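Local coordinates for protein alpha-L-rhamnosidase (PDB 6GSZ) that probably hydrolyses terminal non-reducing alpha-L-rhamnose residues from alpha-L-rhamnosides and carries several bound calcium ions, at residues K136-D141 / G196-G201; V145-Y150 / D188-L193; I161-V166 / W278-F283; G228-L233 / I245-S250. All blocks are in the same frame, centred on the assembly; numbering follows the deposited sequence.

Interaction 1. Residues K136-D141 / G196-G201. With CA (calcium ion), chain Y.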
loop_
_atom_site.group_PDB
_atom_site.type_symbol
_atom_site.label_atom_id
_atom_site.label_comp_id
_atom_site.label_asym_id
_atom_site.label_seq_id
_atom_site.Cartn_x
_atom_site.Cartn_y
_atom_site.Cartn_z
ATOM N N LYS A 136 7.389 21.953 -25.813
ATOM C CA LYS A 136 6.470 22.406 -26.861
ATOM C C LYS A 136 5.922 23.782 -26.468
ATOM O O LYS A 136 5.560 24.015 -25.314
ATOM C CB LYS A 136 5.344 21.370 -26.989
ATOM C CG LYS A 136 4.176 21.742 -27.893
ATOM C CD LYS A 136 4.471 21.745 -29.344
ATOM C CE LYS A 136 3.209 21.703 -30.183
ATOM N NZ LYS A 136 3.498 21.796 -31.627
ATOM N N GLU A 137 5.861 24.691 -27.430
ATOM C CA GLU A 137 5.152 25.962 -27.269
ATOM C C GLU A 137 3.891 25.934 -28.134
ATOM O O GLU A 137 3.836 25.240 -29.182
ATOM C CB GLU A 137 6.030 27.161 -27.633
ATOM C CG GLU A 137 7.285 27.248 -26.774
ATOM C CD GLU A 137 8.137 28.495 -26.981
ATOM O OE1 GLU A 137 7.615 29.459 -27.586
ATOM O OE2 GLU A 137 9.301 28.518 -26.498
ATOM N N PHE A 138 2.856 26.637 -27.645
ATOM C CA PHE A 138 1.535 26.633 -28.306
ATOM C C PHE A 138 0.841 27.935 -27.944
ATOM O O PHE A 138 1.290 28.655 -27.070
ATOM C CB PHE A 138 0.706 25.411 -27.882
ATOM C CG PHE A 138 0.438 25.297 -26.401
ATOM C CD1 PHE A 138 1.383 24.736 -25.565
ATOM C CD2 PHE A 138 -0.773 25.712 -25.850
ATOM C CE1 PHE A 138 1.140 24.593 -24.219
ATOM C CE2 PHE A 138 -1.014 25.570 -24.488
ATOM C CZ PHE A 138 -0.057 25.007 -23.682
ATOM N N SER A 139 -0.290 28.159 -28.595
ATOM C CA SER A 139 -1.057 29.365 -28.454
ATOM C C SER A 139 -2.468 29.035 -28.006
ATOM O O SER A 139 -3.080 28.112 -28.550
ATOM C CB SER A 139 -1.153 30.048 -29.782
ATOM O OG SER A 139 0.107 30.491 -30.160
ATOM N N VAL A 140 -2.983 29.851 -27.095
ATOM C CA VAL A 140 -4.387 29.847 -26.740
ATOM C C VAL A 140 -4.901 31.250 -27.048
ATOM O O VAL A 140 -4.750 32.159 -26.254
ATOM C CB VAL A 140 -4.587 29.438 -25.274
ATOM C CG1 VAL A 140 -6.063 29.417 -24.922
ATOM C CG2 VAL A 140 -3.974 28.086 -24.987
ATOM N N ASP A 141 -5.431 31.429 -28.253
ATOM C CA ASP A 141 -5.754 32.802 -28.722
ATOM C C ASP A 141 -7.254 33.132 -28.680
ATOM O O ASP A 141 -7.730 34.076 -29.304
ATOM C CB ASP A 141 -5.210 33.020 -30.124
ATOM C CG ASP A 141 -3.709 32.817 -30.227
ATOM O OD1 ASP A 141 -2.934 33.403 -29.378
ATOM O OD2 ASP A 141 -3.327 32.091 -31.154
ATOM N N GLY A 196 -2.794 33.653 -24.910
ATOM C CA GLY A 196 -1.746 33.854 -25.885
ATOM C C GLY A 196 -0.717 32.726 -25.819
ATOM O O GLY A 196 -1.051 31.546 -25.776
ATOM N N PRO A 197 0.581 33.054 -25.822
ATOM C CA PRO A 197 1.633 32.027 -25.897
ATOM C C PRO A 197 1.811 31.273 -24.584
ATOM O O PRO A 197 1.767 31.895 -23.528
ATOM C CB PRO A 197 2.897 32.825 -26.300
ATOM C CG PRO A 197 2.614 34.213 -25.865
ATOM C CD PRO A 197 1.121 34.420 -25.845
ATOM N N ASN A 198 2.045 29.964 -24.697
ATOM C CA ASN A 198 2.242 29.070 -23.553
ATOM C C ASN A 198 3.363 28.082 -23.887
ATOM O O ASN A 198 3.622 27.807 -25.071
ATOM C CB ASN A 198 0.982 28.274 -23.208
ATOM C CG ASN A 198 -0.132 29.120 -22.620
ATOM O OD1 ASN A 198 -0.273 29.194 -21.385
ATOM N ND2 ASN A 198 -0.933 29.756 -23.487
ATOM N N ALA A 199 3.945 27.487 -22.844
ATOM C CA ALA A 199 4.879 26.407 -23.040
ATOM C C ALA A 199 4.597 25.286 -22.050
ATOM O O ALA A 199 4.166 25.561 -20.938
ATOM C CB ALA A 199 6.308 26.882 -22.882
ATOM N N ILE A 200 4.882 24.058 -22.494
ATOM C CA ILE A 200 4.885 22.867 -21.632
ATOM C C ILE A 200 6.267 22.243 -21.743
ATOM O O ILE A 200 6.822 22.123 -22.863
ATOM C CB ILE A 200 3.750 21.894 -21.977
ATOM C CG1 ILE A 200 3.814 20.661 -21.086
ATOM C CG2 ILE A 200 3.749 21.493 -23.429
ATOM C CD1 ILE A 200 2.515 19.883 -21.018
ATOM N N GLY A 201 6.837 21.889 -20.594
ATOM C CA GLY A 201 8.077 21.133 -20.533
ATOM C C GLY A 201 7.881 19.904 -19.655
ATOM O O GLY A 201 7.229 19.983 -18.597
HETATM CA CA CA Y . -7.725 36.150 -30.360
HETATM O O HOH W 1 -6.857 36.961 -28.477
#
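Gly196 meets Val140 through a reciprocal pair of backbone hydrogen bonds, Gly196 N to Val140 O at 2.8 Å and Val140 N to Gly196 O. Asp141 OD1 lies 3.7 Å from Gly196 CA. The main-chain O of Asp141 binds a calcium ion at 2.3 Å, so the metal sits just beyond the end of the pairing. Pro197, which has no N-H to give, falls opposite Ser139 at a non-hydrogen-bonded pair and costs the sheet no bond there. Residues 136-140 and 196-201 are neighbouring antiparallel strands of a five-stranded sheet in the beta sandwich, probably a jelly roll, of the alpha-L-rhamnosidase N-terminal domain, a member of the galactose-binding-like clan. Asn198 exchanges backbone bonds with Phe138 and lays its CB over one face of the phenyl ring, 3.7 Å from the ring centroid, a CH-pi contact. The ring comes back over Asn198 because Phe138 CG stands between its own N and carbonyl carbon (chi1 59°); ring and amide planes are only 17° apart. The amide is held further by Asn162 and by the carbonyl of Lys194. Ala199 CB faces Glu137 CG at 4.0 Å, and the Glu137 carboxylate turns to Arg135. Ile200 bonds Lys136 in both directions, Ile200 N to Lys136 O at 2.9 Å, while its CG2 reaches Phe138 CE1 at 4.1 Å.

Interaction 2. Residues V145-Y150 / D188-L193. With CA (calcium ion), chain L.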
loop_
_atom_site.group_PDB
_atom_site.type_symbol
_atom_site.label_atom_id
_atom_site.label_comp_id
_atom_site.label_asym_id
_atom_site.label_seq_id
_atom_site.Cartn_x
_atom_site.Cartn_y
_atom_site.Cartn_z
ATOM N N VAL A 145 -12.328 28.366 -20.697
ATOM C CA VAL A 145 -13.004 28.154 -19.421
ATOM C C VAL A 145 -12.377 27.025 -18.595
ATOM O O VAL A 145 -12.515 27.041 -17.362
ATOM C CB VAL A 145 -14.510 27.916 -19.616
ATOM C CG1 VAL A 145 -15.181 29.158 -20.212
ATOM C CG2 VAL A 145 -14.816 26.658 -20.421
ATOM N N SER A 146 -11.730 26.053 -19.241
ATOM C CA SER A 146 -11.130 24.925 -18.507
ATOM C C SER A 146 -10.056 24.279 -19.366
ATOM O O SER A 146 -10.073 24.430 -20.586
ATOM C CB SER A 146 -12.176 23.911 -18.040
ATOM O OG SER A 146 -12.790 23.289 -19.144
ATOM N N ALA A 147 -9.137 23.560 -18.705
ATOM C CA ALA A 147 -8.132 22.843 -19.446
ATOM C C ALA A 147 -7.704 21.610 -18.658
ATOM O O ALA A 147 -7.690 21.623 -17.417
ATOM C CB ALA A 147 -6.957 23.744 -19.786
ATOM N N ARG A 148 -7.319 20.580 -19.420
ATOM C CA ARG A 148 -6.852 19.323 -18.857
ATOM C C ARG A 148 -5.538 18.889 -19.501
ATOM O O ARG A 148 -5.325 19.108 -20.677
ATOM C CB ARG A 148 -7.866 18.197 -19.096
ATOM C CG ARG A 148 -9.238 18.436 -18.479
ATOM C CD ARG A 148 -9.214 18.389 -16.959
ATOM N NE ARG A 148 -10.521 18.605 -16.390
ATOM C CZ ARG A 148 -10.992 19.779 -15.931
ATOM N NH1 ARG A 148 -10.239 20.871 -15.899
ATOM N NH2 ARG A 148 -12.228 19.815 -15.440
ATOM N N LEU A 149 -4.669 18.277 -18.686
ATOM C CA LEU A 149 -3.482 17.583 -19.192
ATOM C C LEU A 149 -3.642 16.105 -18.870
ATOM O O LEU A 149 -3.873 15.761 -17.688
ATOM C CB LEU A 149 -2.197 18.107 -18.556
ATOM C CG LEU A 149 -0.930 17.445 -19.087
ATOM C CD1 LEU A 149 -0.687 17.789 -20.560
ATOM C CD2 LEU A 149 0.263 17.851 -18.256
ATOM N N TYR A 150 -3.531 15.268 -19.895
ATOM C CA TYR A 150 -3.549 13.829 -19.790
ATOM C C TYR A 150 -2.153 13.336 -20.138
ATOM O O TYR A 150 -1.605 13.755 -21.188
ATOM C CB TYR A 150 -4.559 13.262 -20.767
ATOM C CG TYR A 150 -5.940 13.811 -20.579
ATOM C CD1 TYR A 150 -6.755 13.317 -19.581
ATOM C CD2 TYR A 150 -6.468 14.797 -21.392
ATOM C CE1 TYR A 150 -8.050 13.782 -19.417
ATOM C CE2 TYR A 150 -7.771 15.251 -21.237
ATOM C CZ TYR A 150 -8.575 14.742 -20.234
ATOM O OH TYR A 150 -9.866 15.229 -20.139
ATOM N N ASP A 188 -6.088 19.153 -13.776
ATOM C CA ASP A 188 -6.779 20.387 -14.122
ATOM C C ASP A 188 -5.742 21.514 -14.195
ATOM O O ASP A 188 -5.199 21.943 -13.181
ATOM C CB ASP A 188 -7.870 20.690 -13.115
ATOM C CG ASP A 188 -8.577 22.013 -13.341
ATOM O OD1 ASP A 188 -8.179 22.746 -14.271
ATOM O OD2 ASP A 188 -9.538 22.298 -12.566
ATOM N N VAL A 189 -5.399 21.903 -15.417
ATOM C CA VAL A 189 -4.343 22.894 -15.647
ATOM C C VAL A 189 -4.929 24.253 -16.064
ATOM O O VAL A 189 -4.201 25.125 -16.552
ATOM C CB VAL A 189 -3.294 22.388 -16.646
ATOM C CG1 VAL A 189 -2.645 21.128 -16.140
ATOM C CG2 VAL A 189 -3.851 22.195 -18.033
ATOM N N THR A 190 -6.213 24.479 -15.822
ATOM C CA THR A 190 -6.903 25.719 -16.177
ATOM C C THR A 190 -6.099 26.948 -15.731
ATOM O O THR A 190 -5.946 27.894 -16.524
ATOM C CB THR A 190 -8.285 25.770 -15.518
ATOM O OG1 THR A 190 -8.999 24.614 -15.964
ATOM C CG2 THR A 190 -9.078 27.005 -15.898
ATOM N N ASP A 191 -5.615 26.944 -14.481
ATOM C CA ASP A 191 -5.044 28.137 -13.875
ATOM C C ASP A 191 -3.551 28.285 -14.221
ATOM O O ASP A 191 -2.956 29.318 -13.874
ATOM C CB ASP A 191 -5.286 28.116 -12.371
ATOM C CG ASP A 191 -6.740 28.349 -11.966
ATOM O OD1 ASP A 191 -7.573 28.813 -12.827
ATOM O OD2 ASP A 191 -7.031 28.086 -10.784
ATOM N N LEU A 192 -2.943 27.281 -14.870
ATOM C CA LEU A 192 -1.519 27.367 -15.240
ATOM C C LEU A 192 -1.356 28.022 -16.609
ATOM O O LEU A 192 -0.265 28.514 -16.923
ATOM C CB LEU A 192 -0.897 25.964 -15.263
ATOM C CG LEU A 192 -1.035 25.141 -13.991
ATOM C CD1 LEU A 192 -0.219 23.871 -14.080
ATOM C CD2 LEU A 192 -0.634 25.899 -12.756
ATOM N N LEU A 193 -2.402 27.987 -17.445
ATOM C CA LEU A 193 -2.334 28.612 -18.755
ATOM C C LEU A 193 -2.411 30.132 -18.630
ATOM O O LEU A 193 -2.858 30.712 -17.617
ATOM C CB LEU A 193 -3.474 28.129 -19.636
ATOM C CG LEU A 193 -3.515 26.644 -19.958
ATOM C CD1 LEU A 193 -4.776 26.335 -20.783
ATOM C CD2 LEU A 193 -2.298 26.270 -20.754
HETATM CA CA CA L . -10.159 22.395 -10.334
HETATM O O HOH W 2 -11.568 22.992 -14.503
HETATM O O HOH W 3 -9.100 24.652 -11.414
HETATM O O HOH W 4 -12.075 24.140 -10.884
HETATM O O HOH W 5 -12.082 21.399 -11.326
HETATM O O HOH W 6 -7.451 22.730 -9.820
#
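Arg148 and Asp188 face each other across a non-hydrogen-bonded antiparallel pair, their guanidinium and carboxylate planes 47° apart. The salt bridge between Arg148 NH1 and Asp188 OD1 is 3.2 Å long and comes at a slant to the guanidinium. NH1 also donates, close to its own plane, to Ala147 O, which takes Val189 N at 3.1 Å on the opposite face of its carbonyl plane. A water bridges Arg148 NH1 to Asp188 OD2. That second oxygen binds a calcium ion at 2.3 Å, with four waters completing the modelled shell, so the two carboxylate oxygens divide their work between metal and protein. OD1 accepts Thr190 N at 3.0 Å, the bond that defines an Asx turn, and also the hydroxyl of Thr190, which arrives on the syn side. The Thr190 OG1 is placed for this by standing beside its own backbone N (chi1 -58°), where it also accepts Ala147 N at 2.9 Å. With calcium and arginine both close, the carboxylate would be expected to stay ionised. Next to this polar group, Ala147 CB touches Leu193 CD1 at 3.5 Å and Val189 CG2, and Val189 CG1 touches Leu149 CB. Strand 144-154 lies between strands 228-237 and 182-188, with a classic bulge at Val145 and Ser146 opposite Thr236; Arg148 NE forms a salt bridge with Glu102, and Leu149 and Leu193 rest on strand 196-205.

Interaction 3. Residues I161-V166 / W278-F283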
loop_
_atom_site.group_PDB
_atom_site.type_symbol
_atom_site.label_atom_id
_atom_site.label_comp_id
_atom_site.label_asym_id
_atom_site.label_seq_id
_atom_site.Cartn_x
_atom_site.Cartn_y
_atom_site.Cartn_z
ATOM N N ILE A 161 4.020 23.705 -16.773
ATOM C CA ILE A 161 3.387 24.542 -17.756
ATOM C C ILE A 161 3.683 25.986 -17.369
ATOM O O ILE A 161 3.382 26.408 -16.240
ATOM C CB ILE A 161 1.881 24.306 -17.858
ATOM C CG1 ILE A 161 1.615 22.943 -18.490
ATOM C CG2 ILE A 161 1.208 25.422 -18.662
ATOM C CD1 ILE A 161 0.130 22.518 -18.404
ATOM N N ASN A 162 4.361 26.732 -18.259
ATOM C CA ASN A 162 4.799 28.098 -17.940
ATOM C C ASN A 162 5.568 28.153 -16.603
ATOM O O ASN A 162 5.303 29.018 -15.757
ATOM C CB ASN A 162 3.610 29.055 -17.980
ATOM C CG ASN A 162 2.865 29.019 -19.298
ATOM O OD1 ASN A 162 3.495 29.048 -20.360
ATOM N ND2 ASN A 162 1.540 29.014 -19.286
ATOM N N ASP A 163 6.503 27.202 -16.421
ATOM C CA ASP A 163 7.347 27.037 -15.214
ATOM C C ASP A 163 6.552 26.847 -13.915
ATOM O O ASP A 163 7.075 27.141 -12.838
ATOM C CB ASP A 163 8.357 28.177 -15.028
ATOM C CG ASP A 163 9.506 27.796 -14.085
ATOM O OD1 ASP A 163 9.893 26.558 -14.006
ATOM O OD2 ASP A 163 10.006 28.709 -13.423
ATOM N N GLN A 164 5.340 26.324 -14.000
ATOM C CA GLN A 164 4.593 25.908 -12.818
ATOM C C GLN A 164 4.463 24.388 -12.861
ATOM O O GLN A 164 3.979 23.832 -13.872
ATOM C CB GLN A 164 3.221 26.558 -12.843
ATOM C CG GLN A 164 3.272 28.071 -12.864
ATOM C CD GLN A 164 2.064 28.651 -13.564
ATOM O OE1 GLN A 164 1.874 28.530 -14.802
ATOM N NE2 GLN A 164 1.234 29.281 -12.766
ATOM N N ARG A 165 4.822 23.721 -11.764
ATOM C CA ARG A 165 4.696 22.279 -11.722
ATOM C C ARG A 165 3.233 21.875 -11.931
ATOM O O ARG A 165 2.346 22.434 -11.304
ATOM C CB ARG A 165 5.238 21.699 -10.411
ATOM C CG ARG A 165 5.451 20.186 -10.527
ATOM C CD ARG A 165 5.825 19.556 -9.218
ATOM N NE ARG A 165 6.434 18.253 -9.425
ATOM C CZ ARG A 165 5.746 17.102 -9.513
ATOM N NH1 ARG A 165 4.403 17.103 -9.551
ATOM N NH2 ARG A 165 6.421 15.962 -9.527
ATOM N N VAL A 166 2.999 20.855 -12.755
ATOM C CA VAL A 166 1.672 20.299 -12.955
ATOM C C VAL A 166 1.429 19.231 -11.898
ATOM O O VAL A 166 2.062 18.216 -11.898
ATOM C CB VAL A 166 1.457 19.707 -14.348
ATOM C CG1 VAL A 166 0.090 19.073 -14.500
ATOM C CG2 VAL A 166 1.738 20.758 -15.422
ATOM N N TRP A 278 13.305 26.900 -19.715
ATOM C CA TRP A 278 12.988 25.895 -20.712
ATOM C C TRP A 278 11.500 25.540 -20.758
ATOM O O TRP A 278 11.056 24.986 -21.762
ATOM C CB TRP A 278 13.883 24.663 -20.539
ATOM C CG TRP A 278 13.532 23.798 -19.375
ATOM C CD1 TRP A 278 13.958 23.951 -18.087
ATOM C CD2 TRP A 278 12.718 22.625 -19.397
ATOM N NE1 TRP A 278 13.445 22.957 -17.293
ATOM C CE2 TRP A 278 12.712 22.119 -18.082
ATOM C CE3 TRP A 278 12.046 21.926 -20.395
ATOM C CZ2 TRP A 278 12.036 20.958 -17.736
ATOM C CZ3 TRP A 278 11.420 20.743 -20.060
ATOM C CH2 TRP A 278 11.384 20.292 -18.746
ATOM N N SER A 279 10.763 25.735 -19.656
ATOM C CA SER A 279 9.338 25.464 -19.647
ATOM C C SER A 279 8.501 26.735 -19.817
ATOM O O SER A 279 7.348 26.759 -19.435
ATOM C CB SER A 279 8.924 24.678 -18.417
ATOM O OG SER A 279 8.990 25.455 -17.238
ATOM N N GLN A 280 9.101 27.795 -20.391
ATOM C CA GLN A 280 8.432 29.046 -20.648
ATOM C C GLN A 280 8.658 29.483 -22.096
ATOM O O GLN A 280 9.574 29.039 -22.784
ATOM C CB GLN A 280 8.948 30.138 -19.723
ATOM C CG GLN A 280 8.544 29.880 -18.288
ATOM C CD GLN A 280 9.440 30.585 -17.308
ATOM O OE1 GLN A 280 10.535 30.108 -16.962
ATOM N NE2 GLN A 280 8.957 31.716 -16.848
ATOM N N VAL A 281 7.770 30.339 -22.568
ATOM C CA VAL A 281 7.918 30.866 -23.946
ATOM C C VAL A 281 9.118 31.805 -24.048
ATOM O O VAL A 281 9.680 32.248 -23.061
ATOM C CB VAL A 281 6.640 31.544 -24.446
ATOM C CG1 VAL A 281 5.511 30.567 -24.395
ATOM C CG2 VAL A 281 6.308 32.809 -23.673
ATOM N N GLY A 282 9.527 32.050 -25.287
ATOM C CA GLY A 282 10.639 32.958 -25.541
ATOM C C GLY A 282 11.981 32.342 -25.203
ATOM O O GLY A 282 12.992 33.054 -25.086
ATOM N N PHE A 283 12.030 31.011 -25.128
ATOM C CA PHE A 283 13.219 30.286 -24.745
ATOM C C PHE A 283 14.159 30.118 -25.933
ATOM O O PHE A 283 13.690 29.889 -27.050
ATOM C CB PHE A 283 12.793 28.908 -24.232
ATOM C CG PHE A 283 13.930 28.007 -23.831
ATOM C CD1 PHE A 283 14.706 28.326 -22.720
ATOM C CD2 PHE A 283 14.197 26.842 -24.533
ATOM C CE1 PHE A 283 15.757 27.507 -22.343
ATOM C CE2 PHE A 283 15.226 26.015 -24.134
ATOM C CZ PHE A 283 15.999 26.353 -23.039
HETATM O O HOH W 7 5.592 30.847 -20.622
#
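Ser279 presses against the turn at Asp163, its OG only 3.0 Å from Asp163 CA and 3.1 Å from Asp163 N. A chi1 of 71° brings the hydroxyl there, opposite the hydrogen on the serine's CA. Ser279 O takes a long, weak hydrogen bond from Asp163 N at 3.2 Å, bent to 134° at the hydrogen. Beside this tight point Gln280 runs across the aspartate: its CD meets Asp163 CB at 3.5 Å, its CG lies against Asn162 C, and amide and carboxylate planes are 23° apart. The carboxylate is claimed elsewhere, OD1 pairing with Arg160 in a salt bridge. Ile161 to Gln164 form a type I' beta turn, closed by reciprocal bonds between Ile161 and Gln164, the usual two-residue connection of a beta hairpin, here joining strands 156-161 and 164-165 at the edge of their sheet. Both central residues, Asn162 and Asp163, have positive phi. Further along, the contact becomes looser and wetter. The CB of Asn162 points away from 278-283, yet a water joins the two segments, donating to Asn162 OD1 at 2.8 Å and accepting from Val281 N. OD1 also receives Ala199 N, while ND2 donates to Asn198 OD1 and Leu192 O, four polar partners that fix how the amide is turned. Val281 itself leans on Pro197 and Ala199 of strand 196-205.

Interaction 4. Residues G228-L233 / I245-S250; sequences GLLSLL and IPSDSS
Ser247 grips Ser231 through both its backbone and its hydroxyl: Ser247 N donates to Ser231 O at 2.8 Å, and Ser231 N donates to Ser247 OG at 2.9 Å. The side-chain oxygen thus takes the place of a main-chain carbonyl just where the strand 242-246 gives out, and it is also hydrogen-bonded to Val115 O. Two residues on, Leu233 and Ile245 exchange regular backbone bonds; that from Leu233 N to Ile245 O is almost perfectly straight, 179° at the hydrogen. Their side chains lie side by side and point the same way, with CB of Leu233 and CB of Ile245 4.0 Å apart. Between these two pairs Pro246 is matched with Leu232 at a non-hydrogen-bonded position, and its CB receives Leu232 CD1 at 4.1 Å on the other face of the sheet. The two strands form a beta hairpin at the edge of a five-stranded sheet, 242-246 being outermost. A water donates to Ile245 O at 2.7 Å. In the next shell Phe138 of strand 132-140 packs on both Leu233 and Ile245, and Trp251 NE1 holds Pro246 O. Beyond Ser247 the chain leaves the sheet in an Asx turn, Ser250 N donating to Asp248 OD1 at 2.9 Å.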
loop_
_atom_site.group_PDB
_atom_site.type_symbol
_atom_site.label_atom_id
_atom_site.label_comp_id
_atom_site.label_asym_id
_atom_site.label_seq_id
_atom_site.Cartn_x
_atom_site.Cartn_y
_atom_site.Cartn_z
ATOM N N GLY A 228 10.221 7.677 -23.076
ATOM C CA GLY A 228 9.129 8.135 -23.896
ATOM C C GLY A 228 8.094 8.942 -23.132
ATOM O O GLY A 228 7.919 8.729 -21.930
ATOM N N LEU A 229 7.399 9.824 -23.846
ATOM C CA LEU A 229 6.378 10.711 -23.257
ATOM C C LEU A 229 5.102 10.596 -24.104
ATOM O O LEU A 229 5.140 10.670 -25.326
ATOM C CB LEU A 229 6.877 12.161 -23.345
ATOM C CG LEU A 229 5.866 13.237 -22.956
ATOM C CD1 LEU A 229 5.460 13.114 -21.501
ATOM C CD2 LEU A 229 6.381 14.610 -23.283
ATOM N N LEU A 230 3.950 10.452 -23.435
ATOM C CA LEU A 230 2.648 10.615 -24.087
ATOM C C LEU A 230 1.909 11.731 -23.351
ATOM O O LEU A 230 1.716 11.629 -22.117
ATOM C CB LEU A 230 1.863 9.304 -23.984
ATOM C CG LEU A 230 0.444 9.344 -24.593
ATOM C CD1 LEU A 230 0.509 9.579 -26.116
ATOM C CD2 LEU A 230 -0.320 8.066 -24.269
ATOM N N SER A 231 1.383 12.713 -24.087
ATOM C CA SER A 231 0.779 13.904 -23.474
ATOM C C SER A 231 -0.338 14.420 -24.389
ATOM O O SER A 231 -0.122 14.520 -25.585
ATOM C CB SER A 231 1.853 14.949 -23.225
ATOM O OG SER A 231 1.366 16.117 -22.569
ATOM N N LEU A 232 -1.465 14.814 -23.819
ATOM C CA LEU A 232 -2.469 15.557 -24.544
ATOM C C LEU A 232 -2.976 16.673 -23.633
ATOM O O LEU A 232 -3.508 16.383 -22.541
ATOM C CB LEU A 232 -3.625 14.644 -24.968
ATOM C CG LEU A 232 -4.724 15.340 -25.782
ATOM C CD1 LEU A 232 -4.157 15.816 -27.123
ATOM C CD2 LEU A 232 -5.960 14.430 -25.922
ATOM N N LEU A 233 -2.864 17.916 -24.088
ATOM C CA LEU A 233 -3.457 19.079 -23.448
ATOM C C LEU A 233 -4.740 19.420 -24.203
ATOM O O LEU A 233 -4.734 19.525 -25.419
ATOM C CB LEU A 233 -2.488 20.258 -23.494
ATOM C CG LEU A 233 -2.989 21.513 -22.783
ATOM C CD1 LEU A 233 -2.888 21.348 -21.290
ATOM C CD2 LEU A 233 -2.201 22.729 -23.228
ATOM N N ILE A 245 -3.508 19.835 -27.930
ATOM C CA ILE A 245 -2.078 20.014 -28.113
ATOM C C ILE A 245 -1.449 18.677 -27.766
ATOM O O ILE A 245 -1.284 18.342 -26.565
ATOM C CB ILE A 245 -1.476 21.120 -27.218
ATOM C CG1 ILE A 245 -2.211 22.453 -27.326
ATOM C CG2 ILE A 245 0.017 21.278 -27.543
ATOM C CD1 ILE A 245 -2.200 23.023 -28.699
ATOM N N PRO A 246 -1.176 17.843 -28.780
ATOM C CA PRO A 246 -0.642 16.513 -28.547
ATOM C C PRO A 246 0.874 16.461 -28.431
ATOM O O PRO A 246 1.583 17.283 -29.057
ATOM C CB PRO A 246 -1.102 15.745 -29.798
ATOM C CG PRO A 246 -0.966 16.790 -30.889
ATOM C CD PRO A 246 -1.440 18.065 -30.212
ATOM N N SER A 247 1.391 15.413 -27.783
ATOM C CA SER A 247 2.769 14.991 -27.982
ATOM C C SER A 247 2.894 14.466 -29.402
ATOM O O SER A 247 2.129 13.613 -29.849
ATOM C CB SER A 247 3.179 13.951 -26.971
ATOM O OG SER A 247 2.224 12.894 -26.864
ATOM N N ASP A 248 3.926 14.940 -30.125
ATOM C CA ASP A 248 4.190 14.489 -31.508
ATOM C C ASP A 248 5.593 14.977 -31.882
ATOM O O ASP A 248 6.288 15.558 -31.037
ATOM C CB ASP A 248 3.109 14.961 -32.476
ATOM C CG ASP A 248 3.042 16.457 -32.687
ATOM O OD1 ASP A 248 4.020 17.159 -32.321
ATOM O OD2 ASP A 248 1.987 16.943 -33.210
ATOM N N SER A 249 5.976 14.744 -33.145
ATOM C CA SER A 249 7.335 14.973 -33.649
ATOM C C SER A 249 7.643 16.462 -33.809
ATOM O O SER A 249 8.735 16.838 -34.291
ATOM C CB SER A 249 7.508 14.302 -34.982
ATOM O OG SER A 249 6.931 15.103 -36.005
ATOM N N SER A 250 6.692 17.357 -33.484
ATOM C CA SER A 250 6.934 18.812 -33.431
ATOM C C SER A 250 7.645 19.284 -32.147
ATOM O O SER A 250 8.060 20.446 -32.072
ATOM C CB SER A 250 5.695 19.646 -33.673
ATOM O OG SER A 250 4.811 19.558 -32.555
HETATM O O HOH W 8 0.628 17.653 -24.721
#

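In the fold
The four contacts lie close together, with centres 9 to 16 Å apart, in the beta sandwich of the alpha-L-rhamnosidase N-terminal domain. Interaction 1 belongs to one five-stranded sheet, and interaction 3 reaches its edge; interactions 2 and 4 share a second, in which strands 144-154 and 228-237 are neighbours. The two sheets pack face to face: side chains of strand 132-140 meet those of strands 228-237 and 242-246, and strand 196-205 meets strand 144-154. Along the chain interaction 2 is nested within interaction 1, interaction 4 follows both and is nested within interaction 3, and interaction 3 crosses interactions 1 and 2. The Asn162 amide joins three of the contacts. The interleaved chain order ties distant stretches into one compact sandwich.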